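Local coordinates for protein Methylcobalamin\: coenzyme M methyltransferase (Methanosarcina mazei, PDB 4AY7) that catalyses transfer of a methyl group from a methylated corrinoid to coenzyme M in methanogenesis, using a zinc ion as cofactor, at residues E155-V160 and I209-A214; A191-A196 and Q233-S238; F227-L232 and M258-F263; A214-M219 and V251-S256. One frame throughout, in Å; residues are numbered along the deposited sequence.

Contact 1: residues E155-V160 and I209-A214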
loop_
_atom_site.group_PDB
_atom_site.type_symbol
_atom_site.label_atom_id
_atom_site.label_comp_id
_atom_site.label_asym_id
_atom_site.label_seq_id
_atom_site.Cartn_x
_atom_site.Cartn_y
_atom_site.Cartn_z
ATOM N N GLU A 155 2.574 1.385 6.037
ATOM C CA GLU A 155 1.568 0.949 7.009
ATOM C C GLU A 155 0.721 2.147 7.408
ATOM O O GLU A 155 1.183 3.265 7.488
ATOM C CB GLU A 155 2.249 0.256 8.243
ATOM C CG GLU A 155 3.194 1.112 9.020
ATOM C CD GLU A 155 4.646 1.050 8.493
ATOM O OE1 GLU A 155 4.883 0.947 7.256
ATOM O OE2 GLU A 155 5.565 1.177 9.316
ATOM N N GLY A 156 -0.585 1.926 7.494
ATOM C CA GLY A 156 -1.540 3.005 7.732
ATOM C C GLY A 156 -1.716 3.231 9.236
ATOM O O GLY A 156 -1.218 2.421 10.067
ATOM N N PRO A 157 -2.442 4.280 9.611
ATOM C CA PRO A 157 -2.435 4.654 11.015
ATOM C C PRO A 157 -3.055 3.639 11.948
ATOM O O PRO A 157 -2.624 3.539 13.111
ATOM C CB PRO A 157 -3.175 5.966 11.064
ATOM C CG PRO A 157 -3.807 6.180 9.744
ATOM C CD PRO A 157 -3.133 5.269 8.757
ATOM N N VAL A 158 -3.993 2.835 11.486
ATOM C CA VAL A 158 -4.580 1.872 12.393
ATOM C C VAL A 158 -3.491 0.834 12.749
ATOM O O VAL A 158 -3.274 0.466 13.904
ATOM C CB VAL A 158 -5.835 1.238 11.843
ATOM C CG1 VAL A 158 -6.453 0.231 12.815
ATOM C CG2 VAL A 158 -6.829 2.353 11.482
ATOM N N THR A 159 -2.819 0.323 11.721
ATOM C CA THR A 159 -1.773 -0.664 11.918
ATOM C C THR A 159 -0.591 -0.100 12.717
ATOM O O THR A 159 -0.044 -0.809 13.558
ATOM C CB THR A 159 -1.418 -1.213 10.528
ATOM O OG1 THR A 159 -2.594 -1.877 10.032
ATOM C CG2 THR A 159 -0.232 -2.245 10.540
ATOM N N VAL A 160 -0.258 1.185 12.508
ATOM C CA VAL A 160 0.802 1.833 13.277
ATOM C C VAL A 160 0.396 1.920 14.739
ATOM O O VAL A 160 1.213 1.598 15.597
ATOM C CB VAL A 160 1.112 3.280 12.786
ATOM C CG1 VAL A 160 1.989 3.999 13.785
ATOM C CG2 VAL A 160 1.724 3.240 11.389
ATOM N N ILE A 209 -1.461 3.531 1.473
ATOM C CA ILE A 209 -1.314 2.949 2.764
ATOM C C ILE A 209 -1.973 1.596 2.818
ATOM O O ILE A 209 -3.025 1.373 2.238
ATOM C CB ILE A 209 -1.809 3.857 3.888
ATOM C CG1 ILE A 209 -3.313 3.966 3.914
ATOM C CG2 ILE A 209 -1.112 5.245 3.809
ATOM C CD1 ILE A 209 -3.859 4.834 5.043
ATOM N N ALA A 210 -1.353 0.693 3.528
ATOM C CA ALA A 210 -1.890 -0.619 3.729
ATOM C C ALA A 210 -2.244 -0.716 5.183
ATOM O O ALA A 210 -1.376 -0.562 6.038
ATOM C CB ALA A 210 -0.902 -1.692 3.281
ATOM N N ASP A 211 -3.498 -0.962 5.510
ATOM C CA ASP A 211 -3.897 -0.939 6.850
ATOM C C ASP A 211 -4.645 -2.188 7.249
ATOM O O ASP A 211 -5.818 -2.138 7.534
ATOM C CB ASP A 211 -4.743 0.335 7.111
ATOM C CG ASP A 211 -4.450 0.987 8.493
ATOM O OD1 ASP A 211 -3.978 0.238 9.372
ATOM O OD2 ASP A 211 -4.746 2.220 8.712
ATOM N N PRO A 212 -3.958 -3.311 7.312
ATOM C CA PRO A 212 -4.656 -4.561 7.589
ATOM C C PRO A 212 -5.398 -4.647 8.922
ATOM O O PRO A 212 -6.365 -5.364 8.995
ATOM C CB PRO A 212 -3.542 -5.587 7.518
ATOM C CG PRO A 212 -2.295 -4.822 7.813
ATOM C CD PRO A 212 -2.564 -3.574 6.997
ATOM N N VAL A 213 -4.922 -3.997 9.987
ATOM C CA VAL A 213 -5.620 -4.013 11.286
ATOM C C VAL A 213 -7.068 -3.428 11.173
ATOM O O VAL A 213 -7.926 -3.758 11.971
ATOM C CB VAL A 213 -4.721 -3.376 12.412
ATOM C CG1 VAL A 213 -5.403 -3.389 13.793
ATOM C CG2 VAL A 213 -3.423 -4.198 12.556
ATOM N N ALA A 214 -7.300 -2.550 10.227
ATOM C CA ALA A 214 -8.632 -1.952 10.060
ATOM C C ALA A 214 -9.643 -2.924 9.416
ATOM O O ALA A 214 -10.843 -2.618 9.341
ATOM C CB ALA A 214 -8.494 -0.641 9.274
#
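Glu155 and Ala210 form the last bridge between two parallel strands, with both side chains on one face of the sheet; the carboxylate of Glu155 reaches away to the backbone N of Val88. Next along the chain, Gly156 N gives its hydrogen to Ala210 O at 3.0 Å, from above the carbonyl plane. Gly156 is also the N-cap of the following helix, and a CB here would run into Asp211 OD2, so the absence of a side chain leaves room for the carboxylate. Pro157 suits the first turn because it needs no backbone N-H partner; its CD rests 3.8 Å from Ile209 CD1, the two side chains crossing at about a right angle.

Asp211 now takes up N-H groups that a helix start leaves without acceptors. Val158 N binds Asp211 OD2 on its syn lone pair at 2.9 Å, and Val158 CG1, held anti to the backbone N (chi1 -180°), meets Val213 CG1 at 3.9 Å. Thr159 completes the grip: its N reaches the syn lone pair of Asp211 OD1, while Thr159 OG1 donates to the anti lone pair of that same OD1 at 2.6 Å. Thr159 OG1 in turn accepts from Val213 N at 3.1 Å, with an N-H...O angle of 161°, so one hydroxyl ties the helix to the 3-10 turn beyond the strand. Three donors thus fix the rotation of the buried carboxylate.

Helices 178-202 and 221-238 cover this junction through Ser192 and Leu232, both touching Pro157, and strand 242-246 pairs with Ile209 on the far side from strand 150-155.

Contact 2: residues A191-A196 and Q233-S238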
loop_
_atom_site.group_PDB
_atom_site.type_symbol
_atom_site.label_atom_id
_atom_site.label_comp_id
_atom_site.label_asym_id
_atom_site.label_seq_id
_atom_site.Cartn_x
_atom_site.Cartn_y
_atom_site.Cartn_z
ATOM N N ALA A 191 2.123 10.682 13.264
ATOM C CA ALA A 191 3.398 10.140 12.747
ATOM C C ALA A 191 3.195 9.772 11.280
ATOM O O ALA A 191 4.068 9.990 10.443
ATOM C CB ALA A 191 3.876 8.890 13.561
ATOM N N SER A 192 2.066 9.173 10.972
ATOM C CA SER A 192 1.770 8.709 9.582
ATOM C C SER A 192 1.784 9.869 8.596
ATOM O O SER A 192 2.363 9.780 7.523
ATOM C CB SER A 192 0.413 7.951 9.557
ATOM O OG SER A 192 0.617 6.651 10.152
ATOM N N ILE A 193 1.190 10.982 8.991
ATOM C CA ILE A 193 1.064 12.126 8.090
ATOM C C ILE A 193 2.461 12.711 7.860
ATOM O O ILE A 193 2.852 13.051 6.708
ATOM C CB ILE A 193 0.136 13.173 8.728
ATOM C CG1 ILE A 193 -1.261 12.639 8.688
ATOM C CG2 ILE A 193 0.329 14.520 8.081
ATOM C CD1 ILE A 193 -2.203 13.420 9.557
ATOM N N ILE A 194 3.227 12.806 8.939
ATOM C CA ILE A 194 4.601 13.341 8.851
ATOM C C ILE A 194 5.440 12.527 7.843
ATOM O O ILE A 194 6.157 13.086 7.014
ATOM C CB ILE A 194 5.307 13.396 10.206
ATOM C CG1 ILE A 194 4.660 14.470 11.125
ATOM C CG2 ILE A 194 6.830 13.648 10.020
ATOM C CD1 ILE A 194 4.938 14.361 12.620
ATOM N N TYR A 195 5.413 11.220 7.981
ATOM C CA TYR A 195 6.220 10.325 7.094
ATOM C C TYR A 195 5.708 10.376 5.669
ATOM O O TYR A 195 6.477 10.528 4.714
ATOM C CB TYR A 195 6.130 8.909 7.620
ATOM C CG TYR A 195 6.845 7.842 6.785
ATOM C CD1 TYR A 195 8.057 8.099 6.156
ATOM C CD2 TYR A 195 6.302 6.581 6.647
ATOM C CE1 TYR A 195 8.716 7.127 5.401
ATOM C CE2 TYR A 195 6.973 5.551 5.948
ATOM C CZ TYR A 195 8.178 5.849 5.306
ATOM O OH TYR A 195 8.826 4.908 4.563
ATOM N N ALA A 196 4.393 10.292 5.513
ATOM C CA ALA A 196 3.772 10.377 4.165
ATOM C C ALA A 196 4.193 11.670 3.422
ATOM O O ALA A 196 4.652 11.610 2.300
ATOM C CB ALA A 196 2.240 10.291 4.286
ATOM N N GLN A 233 -9.690 9.549 7.538
ATOM C CA GLN A 233 -10.075 10.873 7.013
ATOM C C GLN A 233 -9.045 11.960 7.283
ATOM O O GLN A 233 -8.713 12.737 6.370
ATOM C CB GLN A 233 -11.406 11.322 7.592
ATOM C CG GLN A 233 -12.539 10.547 6.971
ATOM C CD GLN A 233 -13.898 10.766 7.646
ATOM O OE1 GLN A 233 -13.980 10.996 8.846
ATOM N NE2 GLN A 233 -14.956 10.639 6.881
ATOM N N LYS A 234 -8.483 11.974 8.494
ATOM C CA LYS A 234 -7.493 12.996 8.828
ATOM C C LYS A 234 -6.227 12.778 8.042
ATOM O O LYS A 234 -5.581 13.744 7.577
ATOM C CB LYS A 234 -7.193 13.002 10.297
ATOM C CG LYS A 234 -6.276 14.123 10.736
ATOM C CD LYS A 234 -5.992 13.945 12.220
ATOM C CE LYS A 234 -5.211 15.115 12.810
ATOM N NZ LYS A 234 -5.851 16.396 12.360
ATOM N N PHE A 235 -5.824 11.498 7.904
ATOM C CA PHE A 235 -4.662 11.222 7.074
ATOM C C PHE A 235 -4.819 11.721 5.641
ATOM O O PHE A 235 -3.936 12.434 5.100
ATOM C CB PHE A 235 -4.426 9.699 7.050
ATOM C CG PHE A 235 -3.246 9.288 6.233
ATOM C CD1 PHE A 235 -3.379 9.007 4.911
ATOM C CD2 PHE A 235 -1.976 9.161 6.843
ATOM C CE1 PHE A 235 -2.291 8.595 4.146
ATOM C CE2 PHE A 235 -0.878 8.786 6.094
ATOM C CZ PHE A 235 -1.042 8.515 4.721
ATOM N N ALA A 236 -5.925 11.326 5.001
ATOM C CA ALA A 236 -6.141 11.615 3.567
ATOM C C ALA A 236 -6.213 13.101 3.400
ATOM O O ALA A 236 -5.629 13.656 2.468
ATOM C CB ALA A 236 -7.415 11.005 3.064
ATOM N N SER A 237 -6.826 13.775 4.369
ATOM C CA SER A 237 -6.924 15.231 4.213
ATOM C C SER A 237 -5.630 16.002 4.448
ATOM O O SER A 237 -5.498 17.144 4.019
ATOM C CB SER A 237 -8.094 15.774 5.018
ATOM O OG SER A 237 -7.759 15.772 6.388
ATOM N N SER A 238 -4.709 15.429 5.215
ATOM C CA SER A 238 -3.495 16.133 5.606
ATOM C C SER A 238 -2.267 15.844 4.739
ATOM O O SER A 238 -1.218 16.502 4.872
ATOM C CB SER A 238 -3.189 15.744 7.035
ATOM O OG SER A 238 -4.320 15.961 7.913
#
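Phe235 pushes its ring between the helices and lays it alongside Ser192, Ile193 and Ala196. With CG anti to the backbone N (chi1 -180°), the ring leaves its own helix and reaches the next one, where Phe235 CE2 lies 3.8 Å from Ser192 CB and Phe235 CZ lies 3.8 Å from Ala196 CB. Ser192 O sits at the ring edge, near its plane. The small residues Ser192 and Ala196, one helical turn apart, make room for so broad a group.

Ile193 lies antiparallel to the ring, the two side chains overlapping along their lengths. Its CG1 meets Phe235 CD2 at 4.0 Å, while the tip, Ile193 CD1, lands 3.6 Å from Ser238 CB. Each helix therefore sends one large side chain across to the other. The axes of the two short segments cross at -26°, with a closest approach of 9.6 Å; consecutive outer helices of a beta/alpha barrel run roughly parallel. Inward, Phe235 continues onto Met154 and Ile209 of the barrel strands.

No hydrogen bond joins the two segments. The hydroxyls of Ser192 and Ser238 turn to their own helices: Ser238 OG donates to Lys234 O at 2.6 Å, and Ser192 OG bonds Ala188 O. A hydrogen bond between Ser238 O and Asn197 ND2 does link the helices just beyond, but within the two segments the contact rests on apolar surface and fit of shape.

Contact 3: residues F227-L232 and M258-F263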
loop_
_atom_site.group_PDB
_atom_site.type_symbol
_atom_site.label_atom_id
_atom_site.label_comp_id
_atom_site.label_asym_id
_atom_site.label_seq_id
_atom_site.Cartn_x
_atom_site.Cartn_y
_atom_site.Cartn_z
ATOM N N PHE A 227 -14.232 4.660 15.571
ATOM C CA PHE A 227 -12.849 5.117 15.883
ATOM C C PHE A 227 -11.847 5.281 14.749
ATOM O O PHE A 227 -10.970 6.161 14.814
ATOM C CB PHE A 227 -12.157 4.185 16.882
ATOM C CG PHE A 227 -12.947 3.920 18.134
ATOM C CD1 PHE A 227 -13.101 4.891 19.078
ATOM C CD2 PHE A 227 -13.516 2.664 18.354
ATOM C CE1 PHE A 227 -13.835 4.624 20.220
ATOM C CE2 PHE A 227 -14.272 2.401 19.472
ATOM C CZ PHE A 227 -14.421 3.368 20.408
ATOM N N LEU A 228 -11.964 4.437 13.723
ATOM C CA LEU A 228 -10.910 4.325 12.690
ATOM C C LEU A 228 -11.129 5.293 11.566
ATOM O O LEU A 228 -10.190 5.948 11.127
ATOM C CB LEU A 228 -10.825 2.894 12.237
ATOM C CG LEU A 228 -10.678 1.815 13.327
ATOM C CD1 LEU A 228 -10.446 0.408 12.693
ATOM C CD2 LEU A 228 -9.580 2.178 14.383
ATOM N N LYS A 229 -12.377 5.430 11.106
ATOM C CA LYS A 229 -12.713 6.264 9.955
ATOM C C LYS A 229 -12.176 7.691 10.113
ATOM O O LYS A 229 -11.577 8.225 9.183
ATOM C CB LYS A 229 -14.236 6.288 9.790
ATOM C CG LYS A 229 -14.718 6.945 8.537
ATOM C CD LYS A 229 -16.209 6.633 8.364
ATOM C CE LYS A 229 -16.896 7.644 7.502
ATOM N NZ LYS A 229 -18.191 7.123 6.900
ATOM N N SER A 230 -12.371 8.278 11.294
ATOM C CA SER A 230 -11.927 9.664 11.504
ATOM C C SER A 230 -10.441 9.875 11.373
ATOM O O SER A 230 -10.019 10.929 10.830
ATOM C CB SER A 230 -12.447 10.286 12.835
ATOM O OG SER A 230 -11.884 9.563 13.917
ATOM N N ARG A 231 -9.635 8.875 11.780
ATOM C CA ARG A 231 -8.234 9.011 11.607
ATOM C C ARG A 231 -7.825 8.852 10.177
ATOM O O ARG A 231 -6.951 9.571 9.691
ATOM C CB ARG A 231 -7.426 8.060 12.552
ATOM C CG ARG A 231 -7.386 8.503 14.016
ATOM C CD ARG A 231 -8.634 8.126 14.836
ATOM N NE ARG A 231 -8.609 8.773 16.146
ATOM C CZ ARG A 231 -9.560 8.712 17.061
ATOM N NH1 ARG A 231 -10.683 8.057 16.868
ATOM N NH2 ARG A 231 -9.410 9.443 18.178
ATOM N N LEU A 232 -8.401 7.871 9.498
ATOM C CA LEU A 232 -8.123 7.698 8.024
ATOM C C LEU A 232 -8.517 8.950 7.221
ATOM O O LEU A 232 -7.714 9.413 6.398
ATOM C CB LEU A 232 -8.852 6.472 7.517
ATOM C CG LEU A 232 -8.307 5.160 8.071
ATOM C CD1 LEU A 232 -9.259 3.960 7.838
ATOM C CD2 LEU A 232 -6.922 4.841 7.476
ATOM N N MET A 258 -15.167 3.009 3.835
ATOM C CA MET A 258 -13.882 3.325 3.242
ATOM C C MET A 258 -13.982 4.414 2.200
ATOM O O MET A 258 -13.102 5.257 2.075
ATOM C CB MET A 258 -13.291 2.057 2.610
ATOM C CG MET A 258 -12.834 0.989 3.650
ATOM S SD MET A 258 -12.409 -0.601 2.922
ATOM C CE MET A 258 -11.072 -0.086 1.839
ATOM N N ALA A 259 -15.080 4.365 1.397
ATOM C CA ALA A 259 -15.286 5.292 0.323
ATOM C C ALA A 259 -15.556 6.690 0.817
ATOM O O ALA A 259 -15.401 7.622 0.048
ATOM C CB ALA A 259 -16.397 4.801 -0.639
ATOM N N ASP A 260 -15.964 6.830 2.078
ATOM C CA ASP A 260 -16.123 8.142 2.733
ATOM C C ASP A 260 -14.840 8.690 3.423
ATOM O O ASP A 260 -14.934 9.737 4.083
ATOM C CB ASP A 260 -17.216 8.029 3.816
ATOM C CG ASP A 260 -18.608 7.837 3.276
ATOM O OD1 ASP A 260 -18.933 8.311 2.170
ATOM O OD2 ASP A 260 -19.430 7.203 3.980
ATOM N N CYS A 261 -13.663 8.033 3.280
ATOM C CA CYS A 261 -12.483 8.440 4.085
ATOM C C CYS A 261 -11.624 9.478 3.378
ATOM O O CYS A 261 -10.641 9.934 3.947
ATOM C CB CYS A 261 -11.632 7.285 4.509
ATOM S SG CYS A 261 -12.382 6.104 5.659
ATOM N N GLY A 262 -11.970 9.826 2.142
ATOM C CA GLY A 262 -11.223 10.868 1.458
ATOM C C GLY A 262 -10.018 10.494 0.644
ATOM O O GLY A 262 -9.321 11.366 0.138
ATOM N N PHE A 263 -9.824 9.205 0.441
ATOM C CA PHE A 263 -8.777 8.718 -0.441
ATOM C C PHE A 263 -9.273 8.721 -1.860
ATOM O O PHE A 263 -10.409 8.360 -2.082
ATOM C CB PHE A 263 -8.419 7.283 -0.045
ATOM C CG PHE A 263 -7.729 7.196 1.282
ATOM C CD1 PHE A 263 -8.501 7.163 2.451
ATOM C CD2 PHE A 263 -6.337 7.093 1.373
ATOM C CE1 PHE A 263 -7.890 7.094 3.703
ATOM C CE2 PHE A 263 -5.726 7.014 2.608
ATOM C CZ PHE A 263 -6.496 7.023 3.785
#
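Lys229 stretches along the flank of the turn that ends the next helix of the beta/alpha barrel, passing Cys261 before it meets Asp260. Its CG stands anti to the backbone N (chi1 -172°) and the chain beyond is extended, which carries the amine past Cys261 to Asp260. Lys229 CG touches Cys261 SG at 3.8 Å, and Lys229 CE lies 3.7 Å from Asp260 CB where the two side chains pass at a slant. At the end, Lys229 NZ forms a salt bridge with Asp260 OD2 at 3.2 Å, coming to the anti side of that oxygen and 16° out of the carboxylate plane. Asp260 OD1 has its own salt bridge to Arg285, so the carboxylate is shared between two cations. With a methionine in place of Lys229, Asp260 OD2 would probably lose its charged mate, leaving Arg285 to balance the carboxylate from its other oxygen.

Deeper in, Leu232 points at the turn. Its CB is 4.0 Å from Cys261 SG and, in the plane of the Phe263 ring, meets the edge of that ring. Cysteine fits here, being slim and weakly polar among carbon groups. Gly262, between Cys261 and Phe263 in sequence, has positive phi, a conformation suited to glycine, and so turns the chain toward Phe263. The turn delivers Phe263 beneath helix 221-238, where its CE1 comes to 3.6 Å from Leu232 O.

Contact 4: residues A214-M219 and V251-S256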
loop_
_atom_site.group_PDB
_atom_site.type_symbol
_atom_site.label_atom_id
_atom_site.label_comp_id
_atom_site.label_asym_id
_atom_site.label_seq_id
_atom_site.Cartn_x
_atom_site.Cartn_y
_atom_site.Cartn_z
ATOM N N ALA A 214 -7.300 -2.550 10.227
ATOM C CA ALA A 214 -8.632 -1.952 10.060
ATOM C C ALA A 214 -9.643 -2.924 9.416
ATOM O O ALA A 214 -10.843 -2.618 9.341
ATOM C CB ALA A 214 -8.494 -0.641 9.274
ATOM N N SER A 215 -9.172 -4.081 8.974
ATOM C CA SER A 215 -10.000 -5.114 8.365
ATOM C C SER A 215 -11.061 -5.648 9.309
ATOM O O SER A 215 -10.815 -5.794 10.481
ATOM C CB SER A 215 -9.122 -6.245 7.872
ATOM O OG SER A 215 -9.889 -7.306 7.315
ATOM N N PRO A 216 -12.292 -5.875 8.810
ATOM C CA PRO A 216 -13.297 -6.556 9.598
ATOM C C PRO A 216 -12.795 -7.916 10.073
ATOM O O PRO A 216 -13.365 -8.494 10.984
ATOM C CB PRO A 216 -14.462 -6.723 8.584
ATOM C CG PRO A 216 -14.294 -5.527 7.704
ATOM C CD PRO A 216 -12.800 -5.552 7.467
ATOM N N ASP A 217 -11.758 -8.472 9.450
ATOM C CA ASP A 217 -11.224 -9.716 9.948
ATOM C C ASP A 217 -10.599 -9.532 11.335
ATOM O O ASP A 217 -10.502 -10.516 12.059
ATOM C CB ASP A 217 -10.166 -10.291 9.020
ATOM C CG ASP A 217 -10.729 -10.707 7.670
ATOM O OD1 ASP A 217 -11.831 -11.272 7.661
ATOM O OD2 ASP A 217 -10.077 -10.480 6.618
ATOM N N LEU A 218 -10.171 -8.305 11.685
ATOM C CA LEU A 218 -9.449 -8.005 12.958
ATOM C C LEU A 218 -10.243 -7.024 13.847
ATOM O O LEU A 218 -10.256 -7.214 15.052
ATOM C CB LEU A 218 -8.058 -7.433 12.668
ATOM C CG LEU A 218 -7.098 -8.438 11.980
ATOM C CD1 LEU A 218 -5.864 -7.867 11.263
ATOM C CD2 LEU A 218 -6.711 -9.478 13.003
ATOM N N MET A 219 -10.845 -5.972 13.272
ATOM C CA MET A 219 -11.651 -4.987 14.048
ATOM C C MET A 219 -13.092 -4.959 13.514
ATOM O O MET A 219 -13.282 -4.931 12.307
ATOM C CB MET A 219 -11.042 -3.574 13.916
ATOM C CG MET A 219 -9.668 -3.408 14.522
ATOM S SD MET A 219 -9.640 -3.390 16.339
ATOM C CE MET A 219 -10.744 -1.990 16.683
ATOM N N VAL A 251 -13.533 -6.885 3.277
ATOM C CA VAL A 251 -13.890 -5.521 3.616
ATOM C C VAL A 251 -15.299 -5.114 3.165
ATOM O O VAL A 251 -15.627 -3.982 3.370
ATOM C CB VAL A 251 -12.895 -4.470 3.043
ATOM C CG1 VAL A 251 -11.536 -4.614 3.665
ATOM C CG2 VAL A 251 -12.749 -4.546 1.521
ATOM N N ASN A 252 -16.143 -5.978 2.564
ATOM C CA ASN A 252 -17.469 -5.485 2.157
ATOM C C ASN A 252 -18.275 -4.766 3.259
ATOM O O ASN A 252 -18.988 -3.788 2.959
ATOM C CB ASN A 252 -18.327 -6.560 1.531
ATOM C CG ASN A 252 -17.915 -6.851 0.098
ATOM O OD1 ASN A 252 -17.433 -5.977 -0.592
ATOM N ND2 ASN A 252 -17.966 -8.093 -0.281
ATOM N N PRO A 253 -18.147 -5.211 4.532
ATOM C CA PRO A 253 -18.996 -4.565 5.576
ATOM C C PRO A 253 -18.572 -3.144 5.936
ATOM O O PRO A 253 -19.351 -2.419 6.539
ATOM C CB PRO A 253 -18.893 -5.502 6.760
ATOM C CG PRO A 253 -18.387 -6.819 6.193
ATOM C CD PRO A 253 -17.595 -6.512 4.968
ATOM N N ILE A 254 -17.450 -2.704 5.385
ATOM C CA ILE A 254 -16.958 -1.367 5.544
ATOM C C ILE A 254 -16.554 -0.679 4.278
ATOM O O ILE A 254 -16.108 0.459 4.337
ATOM C CB ILE A 254 -15.673 -1.328 6.489
ATOM C CG1 ILE A 254 -14.449 -2.096 5.915
ATOM C CG2 ILE A 254 -16.038 -1.754 7.922
ATOM C CD1 ILE A 254 -13.133 -1.794 6.647
ATOM N N LEU A 255 -16.713 -1.351 3.132
ATOM C CA LEU A 255 -16.364 -0.771 1.842
ATOM C C LEU A 255 -16.975 0.601 1.632
ATOM O O LEU A 255 -16.284 1.503 1.201
ATOM C CB LEU A 255 -16.747 -1.728 0.708
ATOM C CG LEU A 255 -16.175 -1.380 -0.651
ATOM C CD1 LEU A 255 -14.643 -1.206 -0.564
ATOM C CD2 LEU A 255 -16.561 -2.483 -1.660
ATOM N N SER A 256 -18.268 0.755 1.908
ATOM C CA SER A 256 -18.939 2.060 1.735
ATOM C C SER A 256 -18.368 3.139 2.694
ATOM O O SER A 256 -18.130 4.254 2.289
ATOM C CB SER A 256 -20.479 1.922 1.890
ATOM O OG SER A 256 -21.111 3.135 1.581
#
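Among the loops at the C-terminal ends of the barrel strands, beside the zinc site, Pro216 packs against Val251, Pro253 and Ile254 where the chain enters helix 252-259. The proline ring faces them with its CG and CD atoms. Pro216 CD lies 3.9 Å from Ile254 CD1, and Pro216 CG is equally far from Ile254 CG1, so the two side chains meet tip to tip, the CG-CD edge of the proline against CG1 and CD1 of Ile254. Val251 CG1 adds a touch on Pro216 CD at 4.1 Å, while the exposed Pro253 adds a looser contact, its CD 4.4 Å from Pro216 CG.

Ile254 reaches this place because its CG1 takes the crowded position between backbone N and carbonyl carbon (chi1 64°). From there the CD1 methyl also covers Ala214 O at 3.6 Å. Replacing Ile254 by an alanine would probably open a gap beside Pro216 and leave Ala214 O without that cover.

The loop is stiffened from within. Ser215 OG accepts from Asp217 N at 3.1 Å with an angle of 160°, an ST turn, and the same hydroxyl bonds the backbone O of Cys248. A serine suits the spot because its hydroxyl can accept and donate at once; proline next to it offers a rigid apolar surface and no N-H to satisfy. Asp217 OD1 adds a hydrogen bond to Asn250 ND2. The loop after strand 206-210 thus packs on the segment after strand 242-246, beside the zinc ligand Cys248, at the C-terminal end of the strands where TIM barrels carry their active sites.

In the fold
The four contacts tie successive strands and helices of one barrel. Contact 1 lies close to the metal: the side chain of Pro212 is about 6 Å from the zinc ion, which His246, Cys248 and Cys325 hold, and in contact 4 the side chain of Val251 is about 8 Å from it. These two share Ala214, and their centres are 12 Å apart. Contacts 2 and 3 both use helix 221-238; in contact 3 the Leu232 side chain is about 13 Å from the zinc ion, and in contact 2 the Phe235 side chain is about 11 Å from that of His246. Ile209 joins contact 1 to both, its CG2 lying 3.4 Å from Phe235 CZ and its CD1 3.7 Å from Phe263 CZ.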